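Local coordinates for protein hydrolase (PDB 1UFO) that probably acts as a hydrolase of the alpha/beta hydrolase fold, although its natural substrate has not been identified, at residues A[25-30]-A[52-57]; A[59-64]-A[82-87]; A[114-119]-A[132-137]; A[122-127]-A[168-173]; A[176-181]-A[224-229]. All blocks are in the same frame, centred on the assembly; numbering follows the deposited sequence.

Interaction 1: residues A[25-30]-A[52-57]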
# COMPACT_ATOMS: atom_id res chain seq x y z
N ALA A 25 -3.55 -20.89 -0.55
CA ALA A 25 -2.19 -20.53 -0.03
C ALA A 25 -2.18 -20.64 1.48
O ALA A 25 -3.25 -20.66 2.12
CB ALA A 25 -1.87 -19.05 -0.40
N LEU A 26 -0.97 -20.67 2.09
CA LEU A 26 -0.87 -20.69 3.57
C LEU A 26 -0.36 -19.34 4.02
O LEU A 26 0.47 -18.76 3.34
CB LEU A 26 0.22 -21.74 4.00
CG LEU A 26 -0.16 -23.20 3.80
CD1 LEU A 26 1.14 -24.06 3.62
CD2 LEU A 26 -1.00 -23.60 5.02
N LEU A 27 -0.82 -18.87 5.16
CA LEU A 27 -0.24 -17.65 5.75
C LEU A 27 0.06 -18.01 7.20
O LEU A 27 -0.85 -18.27 7.99
CB LEU A 27 -1.21 -16.46 5.71
CG LEU A 27 -0.69 -15.16 6.32
CD1 LEU A 27 0.63 -14.74 5.59
CD2 LEU A 27 -1.69 -14.05 6.27
N LEU A 28 1.34 -18.06 7.55
CA LEU A 28 1.75 -18.27 8.95
C LEU A 28 1.88 -16.88 9.55
O LEU A 28 2.68 -16.07 9.05
CB LEU A 28 3.12 -19.05 9.06
CG LEU A 28 3.68 -19.14 10.50
CD1 LEU A 28 2.70 -19.85 11.45
CD2 LEU A 28 5.05 -19.97 10.44
N ALA A 29 1.13 -16.63 10.61
CA ALA A 29 1.11 -15.28 11.27
C ALA A 29 1.74 -15.35 12.62
O ALA A 29 1.44 -16.25 13.40
CB ALA A 29 -0.35 -14.77 11.38
N LEU A 30 2.61 -14.38 12.92
CA LEU A 30 3.44 -14.30 14.12
C LEU A 30 3.07 -13.04 14.85
O LEU A 30 3.23 -11.92 14.36
CB LEU A 30 4.94 -14.24 13.77
CG LEU A 30 5.33 -15.39 12.83
CD1 LEU A 30 6.86 -15.23 12.49
CD2 LEU A 30 5.11 -16.82 13.46
N PHE A 52 -7.00 -17.97 2.03
CA PHE A 52 -5.74 -18.22 2.77
C PHE A 52 -5.98 -19.06 4.00
O PHE A 52 -6.86 -18.73 4.83
CB PHE A 52 -5.09 -16.87 3.16
CG PHE A 52 -4.55 -16.14 1.97
CD1 PHE A 52 -5.38 -15.39 1.14
CD2 PHE A 52 -3.17 -16.24 1.66
CE1 PHE A 52 -4.84 -14.76 0.00
CE2 PHE A 52 -2.66 -15.62 0.55
CZ PHE A 52 -3.51 -14.87 -0.30
N LEU A 53 -5.26 -20.20 4.10
CA LEU A 53 -5.34 -21.01 5.29
C LEU A 53 -4.42 -20.35 6.30
O LEU A 53 -3.17 -20.34 6.11
CB LEU A 53 -4.90 -22.46 4.90
CG LEU A 53 -5.18 -23.55 5.93
CD1 LEU A 53 -4.90 -24.88 5.17
CD2 LEU A 53 -4.31 -23.41 7.17
N LEU A 54 -5.00 -19.75 7.31
CA LEU A 54 -4.19 -19.03 8.32
C LEU A 54 -3.75 -19.95 9.41
O LEU A 54 -4.55 -20.73 9.95
CB LEU A 54 -4.99 -17.95 8.98
CG LEU A 54 -5.80 -17.08 8.01
CD1 LEU A 54 -6.62 -16.02 8.89
CD2 LEU A 54 -4.89 -16.37 7.00
N LEU A 55 -2.50 -19.80 9.80
CA LEU A 55 -1.91 -20.54 10.92
C LEU A 55 -1.24 -19.56 11.90
O LEU A 55 -0.60 -18.66 11.44
CB LEU A 55 -0.77 -21.44 10.42
CG LEU A 55 -1.20 -22.47 9.37
CD1 LEU A 55 0.06 -23.28 8.89
CD2 LEU A 55 -2.13 -23.50 9.98
N ALA A 56 -1.38 -19.79 13.20
CA ALA A 56 -0.69 -18.94 14.19
C ALA A 56 -0.46 -19.78 15.43
O ALA A 56 -1.29 -20.63 15.77
CB ALA A 56 -1.56 -17.74 14.53
N PHE A 57 0.68 -19.58 16.08
CA PHE A 57 0.89 -20.28 17.33
C PHE A 57 1.44 -19.28 18.32
O PHE A 57 1.91 -18.19 17.93
CB PHE A 57 1.82 -21.48 17.15
CG PHE A 57 3.24 -21.13 16.71
CD1 PHE A 57 4.27 -21.03 17.66
CD2 PHE A 57 3.53 -20.89 15.34
CE1 PHE A 57 5.60 -20.69 17.25
CE2 PHE A 57 4.85 -20.57 14.92
CZ PHE A 57 5.88 -20.47 15.89
O HOH W 1 1.35 -15.98 16.22
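The carbonyl oxygen of Leu55 takes two donors from the neighbouring strand: Ala29 N, 2.8 Å from Leu55 O in a nearly straight bond (172° at the hydrogen), and the CA-H of Leu28, with Leu28 CA 3.4 Å from the same oxygen. Leu53 O is held likewise by Leu27 N at 2.9 Å and by the CA-H of Leu26, but here the N-H is tilted 32° out of the carbonyl plane. Leu53 N to Ala25 O and Leu55 N to Leu27 O complete the parallel ladder. Strands 25-30 and 52-56 are joined through helix 37-42 as a beta-alpha-beta unit, and strand 107-112 bonds to the other edge of 25-30. The face carrying Leu26, Leu28, Leu53 and Leu55 is turned to helix 77-103, with Leu26 on Phe103 and Leu55 on Ala99. On it Leu26 CD2 settles between two methyls, 4.0 Å from both Leu53 CD2 and Leu55 CD1. Leu28 runs at about a right angle to Leu55, and its CD1 also meets the edge of the Phe57 ring near the ring plane. On the other face Leu27 and Leu54 lie side by side, Leu27 CB 3.9 Å from Leu54 CD2, while Phe52 receives Ala25 CB at CE2 (3.6 Å) and reaches helix 221-236. Past the last bond a water donates to both Ala29 O and Phe57 O, bridging the point where the two strands part.

Interaction 2: residues A[59-64]-A[82-87]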
# COMPACT_ATOMS: atom_id res chain seq x y z
N ALA A 59 3.93 -17.55 20.93
CA ALA A 59 5.39 -17.45 21.11
C ALA A 59 5.76 -17.91 22.51
O ALA A 59 4.91 -17.99 23.38
CB ALA A 59 5.81 -15.97 20.92
N PRO A 60 7.02 -18.20 22.70
CA PRO A 60 7.42 -18.60 24.07
C PRO A 60 6.96 -17.53 25.03
O PRO A 60 7.01 -16.31 24.75
CB PRO A 60 8.93 -18.67 23.98
CG PRO A 60 9.21 -19.02 22.58
CD PRO A 60 8.14 -18.24 21.76
N ARG A 61 6.51 -17.95 26.22
CA ARG A 61 6.03 -17.09 27.28
C ARG A 61 4.72 -16.32 27.05
O ARG A 61 4.31 -15.49 27.88
CB ARG A 61 7.10 -16.04 27.65
CG ARG A 61 8.34 -16.63 28.14
CD ARG A 61 9.33 -15.55 28.58
NE ARG A 61 8.90 -14.73 29.72
CZ ARG A 61 9.75 -13.92 30.33
NH1 ARG A 61 10.99 -13.87 29.87
NH2 ARG A 61 9.39 -13.20 31.41
N HIS A 62 4.01 -16.61 25.96
CA HIS A 62 2.81 -15.93 25.62
C HIS A 62 1.61 -16.89 25.47
O HIS A 62 1.78 -18.10 25.29
CB HIS A 62 3.01 -15.25 24.23
CG HIS A 62 3.89 -14.05 24.28
ND1 HIS A 62 5.25 -14.12 24.48
CD2 HIS A 62 3.58 -12.73 24.20
CE1 HIS A 62 5.74 -12.88 24.52
NE2 HIS A 62 4.75 -12.03 24.36
N GLY A 63 0.43 -16.31 25.57
CA GLY A 63 -0.79 -17.05 25.33
C GLY A 63 -0.99 -18.21 26.29
O GLY A 63 -1.04 -18.03 27.55
N GLU A 64 -1.07 -19.39 25.73
CA GLU A 64 -1.28 -20.59 26.56
C GLU A 64 -0.03 -21.15 27.13
O GLU A 64 -0.09 -22.06 27.99
CB GLU A 64 -2.02 -21.70 25.80
CG GLU A 64 -3.37 -21.21 25.30
CD GLU A 64 -4.27 -22.27 24.67
OE1 GLU A 64 -4.26 -22.44 23.43
OE2 GLU A 64 -5.05 -22.92 25.47
N TYR A 82 14.18 -10.39 23.19
CA TYR A 82 14.77 -11.00 22.00
C TYR A 82 15.08 -12.48 22.12
O TYR A 82 15.23 -13.19 21.10
CB TYR A 82 15.97 -10.19 21.50
CG TYR A 82 15.48 -8.89 20.91
CD1 TYR A 82 15.66 -7.68 21.57
CD2 TYR A 82 14.73 -8.89 19.74
CE1 TYR A 82 15.12 -6.51 21.07
CE2 TYR A 82 14.12 -7.71 19.24
CZ TYR A 82 14.32 -6.52 19.92
OH TYR A 82 13.58 -5.43 19.51
N ARG A 83 15.14 -12.99 23.37
CA ARG A 83 15.25 -14.45 23.52
C ARG A 83 13.87 -15.06 23.12
O ARG A 83 13.81 -16.11 22.44
CB ARG A 83 15.65 -14.75 24.97
CG ARG A 83 15.56 -16.25 25.32
CD ARG A 83 16.23 -17.17 24.26
NE ARG A 83 17.63 -16.83 23.98
CZ ARG A 83 18.36 -17.35 22.99
NH1 ARG A 83 19.63 -16.99 22.80
NH2 ARG A 83 17.84 -18.26 22.13
N VAL A 84 12.77 -14.43 23.53
CA VAL A 84 11.41 -14.88 23.01
C VAL A 84 11.46 -14.83 21.45
O VAL A 84 11.04 -15.81 20.80
CB VAL A 84 10.30 -13.94 23.44
CG1 VAL A 84 8.95 -14.27 22.65
CG2 VAL A 84 9.99 -14.11 24.98
N ALA A 85 11.98 -13.77 20.84
CA ALA A 85 12.05 -13.68 19.36
C ALA A 85 12.87 -14.78 18.72
O ALA A 85 12.45 -15.38 17.72
CB ALA A 85 12.63 -12.34 18.95
N LEU A 86 14.02 -15.09 19.32
CA LEU A 86 14.85 -16.16 18.76
C LEU A 86 14.15 -17.55 18.86
O LEU A 86 14.31 -18.38 17.95
CB LEU A 86 16.22 -16.16 19.50
CG LEU A 86 17.11 -14.99 19.04
CD1 LEU A 86 18.21 -14.88 20.08
CD2 LEU A 86 17.69 -15.24 17.65
N GLY A 87 13.44 -17.77 19.95
CA GLY A 87 12.72 -19.03 20.16
C GLY A 87 11.58 -19.10 19.16
O GLY A 87 11.32 -20.13 18.50
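Val84 pushes its two methyls against the turn that carries Pro60, and both meet the same carbonyl: CG1 lies 3.5 Å and CG2 3.7 Å from Pro60 O. With CG1 anti to the backbone N (chi1 168°), the methyls spread across the turn and touch different residues. CG1 also meets Ala59 CB and His62 CE1, each 4.0 Å from it, the imidazole crossing the valine at about a right angle; CG2 meets the aliphatic part of Arg61, whose CD is 3.9 Å away. Beside the valine, the Pro60 ring rests on the helix backbone, with Pro60 CG 4.2 Å from Gly87 C; the missing side chain of Gly87 makes room for that ring.

The turn itself is held from within. Residues 59-62 form a type II beta turn closed by His62 N to Ala59 O, and His62 ND1 donates to Pro60 O at 2.8 Å, with the oxygen lying in the ring plane. The oxygen that leans on Val84 is therefore satisfied by the histidine. At the far side of its ring, His62 NE2 is bonded to Gln34 N, which fixes the rotation of the imidazole. The Arg61 chain is bent at chi3, giving NE to Pro68 O and NH1 to a salt bridge with Glu80. Thus the loop that follows strand 52-56 is laid along one side of helix 77-103, where Phe88 also touches Ala59 and Pro60, while Tyr82 and Ala85 pack on helix 114-124 and Tyr82 and Leu86 on helix 153-160.

Interaction 3: residues A[114-119]-A[132-137]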
# COMPACT_ATOMS: atom_id res chain seq x y z
N LEU A 114 6.88 -7.54 17.21
CA LEU A 114 7.99 -8.46 17.40
C LEU A 114 7.89 -9.56 16.36
O LEU A 114 8.91 -10.06 15.89
CB LEU A 114 7.96 -9.02 18.83
CG LEU A 114 9.20 -9.84 19.15
CD1 LEU A 114 10.46 -8.99 19.23
CD2 LEU A 114 8.93 -10.61 20.46
N GLY A 115 6.69 -9.94 15.97
CA GLY A 115 6.53 -10.98 14.93
C GLY A 115 7.09 -10.53 13.56
O GLY A 115 7.56 -11.37 12.80
N ALA A 116 7.07 -9.20 13.30
CA ALA A 116 7.63 -8.69 12.04
C ALA A 116 9.15 -8.82 12.12
O ALA A 116 9.83 -9.16 11.11
CB ALA A 116 7.23 -7.22 11.87
N PHE A 117 9.72 -8.59 13.32
CA PHE A 117 11.16 -8.74 13.47
C PHE A 117 11.55 -10.21 13.29
O PHE A 117 12.58 -10.50 12.70
CB PHE A 117 11.59 -8.24 14.88
CG PHE A 117 13.07 -8.34 15.09
CD1 PHE A 117 13.93 -7.42 14.47
CD2 PHE A 117 13.61 -9.35 15.91
CE1 PHE A 117 15.31 -7.50 14.65
CE2 PHE A 117 14.99 -9.42 16.12
CZ PHE A 117 15.84 -8.50 15.48
N VAL A 118 10.71 -11.11 13.83
CA VAL A 118 10.98 -12.55 13.66
C VAL A 118 10.95 -12.89 12.17
O VAL A 118 11.74 -13.71 11.73
CB VAL A 118 9.94 -13.37 14.45
CG1 VAL A 118 10.12 -14.94 14.14
CG2 VAL A 118 10.19 -13.13 15.92
N ALA A 119 9.99 -12.34 11.41
CA ALA A 119 9.96 -12.58 9.95
C ALA A 119 11.32 -12.17 9.35
O ALA A 119 11.86 -12.88 8.45
CB ALA A 119 8.76 -11.78 9.33
N VAL A 132 6.21 -11.78 2.29
CA VAL A 132 6.12 -11.52 3.74
C VAL A 132 5.45 -10.19 3.98
O VAL A 132 5.75 -9.22 3.25
CB VAL A 132 7.58 -11.38 4.30
CG1 VAL A 132 7.53 -10.96 5.79
CG2 VAL A 132 8.32 -12.76 4.21
N LEU A 133 4.52 -10.16 4.97
CA LEU A 133 3.91 -8.89 5.41
C LEU A 133 4.51 -8.59 6.78
O LEU A 133 4.47 -9.40 7.70
CB LEU A 133 2.37 -9.02 5.59
CG LEU A 133 1.65 -9.53 4.33
CD1 LEU A 133 0.14 -9.60 4.69
CD2 LEU A 133 1.79 -8.52 3.17
N ALA A 134 5.11 -7.40 6.93
CA ALA A 134 5.70 -6.99 8.19
C ALA A 134 4.87 -5.79 8.65
O ALA A 134 5.00 -4.66 8.16
CB ALA A 134 7.20 -6.57 7.95
N PHE A 135 3.97 -6.08 9.62
CA PHE A 135 3.10 -5.05 10.12
C PHE A 135 3.70 -4.40 11.37
O PHE A 135 4.25 -5.08 12.21
CB PHE A 135 1.79 -5.66 10.59
CG PHE A 135 0.93 -6.20 9.50
CD1 PHE A 135 0.97 -7.57 9.17
CD2 PHE A 135 -0.02 -5.37 8.84
CE1 PHE A 135 0.09 -8.09 8.22
CE2 PHE A 135 -0.88 -5.88 7.90
CZ PHE A 135 -0.85 -7.27 7.57
N ILE A 136 3.60 -3.07 11.42
CA ILE A 136 4.02 -2.26 12.58
C ILE A 136 5.33 -2.70 13.25
O ILE A 136 5.45 -2.80 14.46
CB ILE A 136 2.82 -2.17 13.63
CG1 ILE A 136 2.54 -3.53 14.32
CG2 ILE A 136 1.56 -1.61 12.87
CD1 ILE A 136 1.32 -3.31 15.37
N GLY A 137 6.33 -2.88 12.40
CA GLY A 137 7.59 -3.40 12.88
C GLY A 137 8.82 -2.92 12.15
O GLY A 137 8.78 -1.96 11.39
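In the beta-alpha-beta crossover of strand 107-112, helix 114-124 and strand 132-135, Ala116 and Ala119 put the start of the helix against the strand that follows it, at Ala134 and Val132. The fit depends on small groups. Ala116 CB points into the strand end and touches three things: Ala134 CB at 4.0 Å, the carbonyl oxygen of Phe135 at 3.7 Å, and Gly137 CA at 4.0 Å. Gly137 has no side chain, and its CA lies directly against that methyl. One turn further on, Ala119 CB meets Val132 CG1 at 3.8 Å; chi1 of 174° places this methyl anti to the backbone N. The axes fitted to these segments come within 7.2 Å and run at 144°, so helix and strand are roughly antiparallel. The contact is buried near the centre of the chain and, apart from the Phe135 carbonyl, made of hydrocarbon, although residues 103-123 are predicted to span a membrane; in this crystal they form part of a globular core. Leu114 and Phe117 lead away from the strand, and both pack on Tyr82 of helix 77-103. Gly115 belongs to a GxSxG sequence at the sharp strand-to-helix turn, consistent with the nucleophile elbow of alpha/beta hydrolases.

Interaction 4: residues A[122-127]-A[168-173]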
# COMPACT_ATOMS: atom_id res chain seq x y z
N LEU A 122 13.98 -14.74 10.08
CA LEU A 122 13.82 -15.90 9.20
C LEU A 122 14.38 -15.62 7.82
O LEU A 122 15.06 -16.51 7.25
CB LEU A 122 12.32 -16.30 9.08
CG LEU A 122 11.75 -16.96 10.33
CD1 LEU A 122 10.15 -16.84 10.34
CD2 LEU A 122 12.21 -18.44 10.41
N LEU A 123 14.06 -14.43 7.25
CA LEU A 123 14.61 -14.12 5.92
C LEU A 123 16.14 -14.03 5.98
O LEU A 123 16.82 -14.48 5.05
CB LEU A 123 14.03 -12.78 5.36
CG LEU A 123 12.54 -12.83 5.08
CD1 LEU A 123 12.07 -11.45 4.74
CD2 LEU A 123 12.23 -13.75 3.90
N ALA A 124 16.68 -13.48 7.06
CA ALA A 124 18.17 -13.30 7.15
C ALA A 124 18.84 -14.66 7.24
O ALA A 124 20.03 -14.78 6.87
CB ALA A 124 18.55 -12.41 8.35
N GLU A 125 18.11 -15.69 7.67
CA GLU A 125 18.75 -17.01 7.79
C GLU A 125 18.38 -17.90 6.61
O GLU A 125 18.56 -19.13 6.66
CB GLU A 125 18.44 -17.65 9.16
CG GLU A 125 17.11 -18.28 9.32
CD GLU A 125 17.00 -19.17 10.57
OE1 GLU A 125 16.14 -20.09 10.53
OE2 GLU A 125 17.78 -18.95 11.56
N GLY A 126 17.84 -17.28 5.56
CA GLY A 126 17.57 -17.99 4.32
C GLY A 126 16.26 -18.73 4.18
O GLY A 126 16.11 -19.56 3.28
N PHE A 127 15.29 -18.41 5.04
CA PHE A 127 13.96 -19.04 4.86
C PHE A 127 13.33 -18.28 3.65
O PHE A 127 13.40 -17.05 3.59
CB PHE A 127 13.11 -18.87 6.13
CG PHE A 127 11.77 -19.47 5.99
CD1 PHE A 127 11.64 -20.85 5.75
CD2 PHE A 127 10.67 -18.69 6.02
CE1 PHE A 127 10.40 -21.44 5.53
CE2 PHE A 127 9.39 -19.30 5.81
CZ PHE A 127 9.30 -20.67 5.56
N GLU A 168 21.49 -9.44 1.56
CA GLU A 168 21.89 -10.37 0.53
C GLU A 168 21.37 -11.80 0.82
O GLU A 168 21.27 -12.61 -0.11
CB GLU A 168 23.40 -10.30 0.41
CG GLU A 168 24.19 -10.87 1.57
CD GLU A 168 24.23 -10.01 2.82
OE1 GLU A 168 23.94 -8.78 2.79
OE2 GLU A 168 24.60 -10.60 3.87
N ALA A 169 20.99 -12.12 2.05
CA ALA A 169 20.50 -13.47 2.36
C ALA A 169 18.97 -13.58 2.14
O ALA A 169 18.42 -14.68 2.16
CB ALA A 169 20.83 -13.83 3.86
N TYR A 170 18.32 -12.42 1.92
CA TYR A 170 16.83 -12.38 1.74
C TYR A 170 16.34 -12.92 0.41
O TYR A 170 15.13 -13.16 0.26
CB TYR A 170 16.31 -10.94 1.89
CG TYR A 170 16.22 -10.40 3.33
CD1 TYR A 170 15.06 -9.70 3.75
CD2 TYR A 170 17.27 -10.53 4.26
CE1 TYR A 170 14.94 -9.16 5.05
CE2 TYR A 170 17.16 -9.97 5.57
CZ TYR A 170 16.01 -9.30 5.94
OH TYR A 170 15.95 -8.74 7.15
N GLY A 171 17.26 -13.11 -0.55
CA GLY A 171 16.86 -13.67 -1.82
C GLY A 171 15.76 -12.96 -2.61
O GLY A 171 15.03 -13.59 -3.39
N GLY A 172 15.64 -11.67 -2.34
CA GLY A 172 14.65 -10.86 -3.03
C GLY A 172 13.22 -11.29 -2.71
O GLY A 172 12.34 -10.96 -3.48
N VAL A 173 13.00 -11.97 -1.59
CA VAL A 173 11.63 -12.39 -1.25
C VAL A 173 10.72 -11.13 -1.13
O VAL A 173 11.05 -10.18 -0.42
CB VAL A 173 11.61 -13.09 0.11
CG1 VAL A 173 10.16 -13.25 0.62
CG2 VAL A 173 12.34 -14.47 -0.05
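Leu123 and Tyr170 both carry CG anti to their own carbonyl carbon (chi1 -65° and -77°), and these torsions turn the leucine across the phenol ring at about a right angle. Leu123 CB sits over the middle of one ring face, 3.7 Å from its centroid and 13° off the normal, a CH-pi contact. Leu123 CD1 reaches the rim at Tyr170 CD1, 3.6 Å away, whereas the other methyl turns to the valine, Leu123 CD2 lying 3.9 Å from Val173 CB. Ala124 adds CB at 4.0 Å from Tyr170 CE2, and Ala169 CB lies 3.3 Å from Ala124 O. Here helix 114-124 ends in a Schellman motif: Phe127 N and Gly126 N bond back to Leu122 O and Leu123 O, with Gly126 at positive phi. The facing chain, which leads to strand 175-180, folds through a type I' turn over Tyr170-Val173. Two carbonyls come close, Leu123 O to Ala169 O at 3.3 Å, but each has its own donor, Gly126 N for the first and Arg128 NH1 for the second. The phenol hydroxyl is bonded to His120 ND1. With Leu123 O, Ala169 O and Tyr170 OH each partnered in this way, the two segments are held to each other mainly by apolar and CH-pi contact.

Interaction 5: residues A[176-181]-A[224-229]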
# COMPACT_ATOMS: atom_id res chain seq x y z
N LEU A 176 6.57 -6.53 2.25
CA LEU A 176 5.82 -5.26 2.39
C LEU A 176 5.79 -4.86 3.85
O LEU A 176 5.39 -5.67 4.67
CB LEU A 176 4.34 -5.41 1.91
CG LEU A 176 3.42 -4.29 2.30
CD1 LEU A 176 3.98 -3.01 1.57
CD2 LEU A 176 2.01 -4.61 1.82
N HIS A 177 6.27 -3.65 4.16
CA HIS A 177 6.19 -3.14 5.54
C HIS A 177 4.94 -2.24 5.57
O HIS A 177 4.74 -1.39 4.70
CB HIS A 177 7.43 -2.32 5.93
CG HIS A 177 8.40 -3.06 6.77
ND1 HIS A 177 8.29 -3.11 8.15
CD2 HIS A 177 9.49 -3.84 6.46
CE1 HIS A 177 9.27 -3.88 8.64
NE2 HIS A 177 9.99 -4.34 7.62
N LEU A 178 4.06 -2.48 6.56
CA LEU A 178 2.84 -1.68 6.69
C LEU A 178 2.99 -0.97 8.05
O LEU A 178 3.31 -1.62 9.07
CB LEU A 178 1.57 -2.58 6.72
CG LEU A 178 1.52 -3.42 5.43
CD1 LEU A 178 2.03 -4.87 5.66
CD2 LEU A 178 0.01 -3.48 4.98
N HIS A 179 2.79 0.35 8.08
CA HIS A 179 3.05 1.09 9.33
C HIS A 179 2.12 2.28 9.49
O HIS A 179 1.50 2.73 8.54
CB HIS A 179 4.47 1.69 9.21
CG HIS A 179 5.28 1.61 10.46
ND1 HIS A 179 6.02 0.48 10.79
CD2 HIS A 179 5.50 2.50 11.48
CE1 HIS A 179 6.63 0.66 11.94
NE2 HIS A 179 6.34 1.89 12.39
N GLY A 180 2.04 2.74 10.74
CA GLY A 180 1.24 3.94 11.03
C GLY A 180 2.21 5.09 11.25
O GLY A 180 3.22 4.97 11.93
N SER A 181 1.90 6.26 10.70
CA SER A 181 2.86 7.37 10.84
C SER A 181 3.11 7.85 12.26
O SER A 181 4.20 8.45 12.50
CB SER A 181 2.40 8.55 9.97
OG SER A 181 1.22 9.15 10.50
N ALA A 224 -4.64 -4.35 6.94
CA ALA A 224 -4.87 -5.74 6.59
C ALA A 224 -5.32 -5.90 5.18
O ALA A 224 -4.91 -6.81 4.50
CB ALA A 224 -5.93 -6.32 7.58
N ARG A 225 -6.23 -5.01 4.72
CA ARG A 225 -6.75 -5.08 3.37
C ARG A 225 -5.63 -4.86 2.32
O ARG A 225 -5.55 -5.59 1.32
CB ARG A 225 -7.89 -4.04 3.23
CG ARG A 225 -8.57 -4.04 1.80
CD ARG A 225 -9.26 -5.38 1.63
NE ARG A 225 -10.33 -5.55 0.60
CZ ARG A 225 -11.64 -5.29 0.75
NH1 ARG A 225 -12.43 -5.56 -0.27
NH2 ARG A 225 -12.19 -4.77 1.85
N VAL A 226 -4.70 -3.93 2.60
CA VAL A 226 -3.61 -3.71 1.65
C VAL A 226 -2.64 -4.92 1.64
O VAL A 226 -2.12 -5.34 0.61
CB VAL A 226 -2.86 -2.41 2.01
CG1 VAL A 226 -1.59 -2.29 1.22
CG2 VAL A 226 -3.78 -1.24 1.71
N GLY A 227 -2.44 -5.52 2.81
CA GLY A 227 -1.54 -6.66 2.89
C GLY A 227 -2.13 -7.85 2.11
O GLY A 227 -1.36 -8.59 1.51
N LEU A 228 -3.45 -8.00 2.10
CA LEU A 228 -4.09 -9.09 1.39
C LEU A 228 -3.89 -8.89 -0.13
O LEU A 228 -3.59 -9.83 -0.86
CB LEU A 228 -5.57 -9.12 1.76
CG LEU A 228 -6.41 -10.21 1.08
CD1 LEU A 228 -5.91 -11.63 1.47
CD2 LEU A 228 -7.83 -9.99 1.62
N ALA A 229 -3.94 -7.64 -0.58
CA ALA A 229 -3.70 -7.36 -2.02
C ALA A 229 -2.26 -7.72 -2.39
O ALA A 229 -2.05 -8.28 -3.43
CB ALA A 229 -3.96 -5.83 -2.31
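Leu178 CD2 makes the close part of this contact, lying 3.9 Å from Gly227 N and 4.1 Å from Gly227 CA, where the missing side chain lets the methyl come down on the helix backbone. Its first torsion sets CG anti to the carbonyl carbon; chi2 is 100°, away from the staggered values, and in this setting CD2 meets the glycine. The rest is slacker. Leu176 CD2 stays 4.2 Å from Gly227 CA, and Leu176 CD2 and Leu178 CD2 each lie 4.3 Å from Val226 CG1, a light touch from two residues that flank His177 in sequence and both point to the helix. The axes fitted to strand 176-180 and helix 224-229 remain 9.6 Å apart and run nearly antiparallel, at 170°, so the leucine side chains have to span the gap. Phe210 of strand 207-212 packs on both Leu178 and Val226 and so helps to close it.

On the outer side of the helix the character changes. Arg225 points away from the strand, is partly exposed, and makes a salt bridge from NH1 to Glu236 OE2 of the second subunit. That subunit also reaches the seam itself, with its Val226 against Val226 and its Phe210 against Leu176. Between the two segments, then, the join is hydrocarbon fitted against the Gly227 backbone and the Val226 methyl; strand 176-180 takes backbone bonds from neighbouring strands, and Arg225 finds its charged partner across the subunit boundary.

In the fold
Interactions 1, 3 and 5 all reach the central sheet, where strands 52-56, 25-30, 107-112, 132-135 and 175-180 follow one another in parallel. Interactions 3 and 5 sit on adjacent strands, their centres about 11 Å apart, while Leu30 of interaction 1 packs on Gly115 and Val118 of interaction 3. Interaction 2 is joined in sequence to interaction 1 and touches interaction 3 through Tyr82 and Ala85. Interactions 3 and 4 share helix 114-124 and cross along the chain; every other pair is in series. Interactions 2 and 5 lie about 24 Å apart, centre to centre, on opposite sides of the chain's centre. Interaction 3 holds Gly115 of the probable nucleophile elbow, which Leu30 touches and Ala59 of interaction 2 lies near.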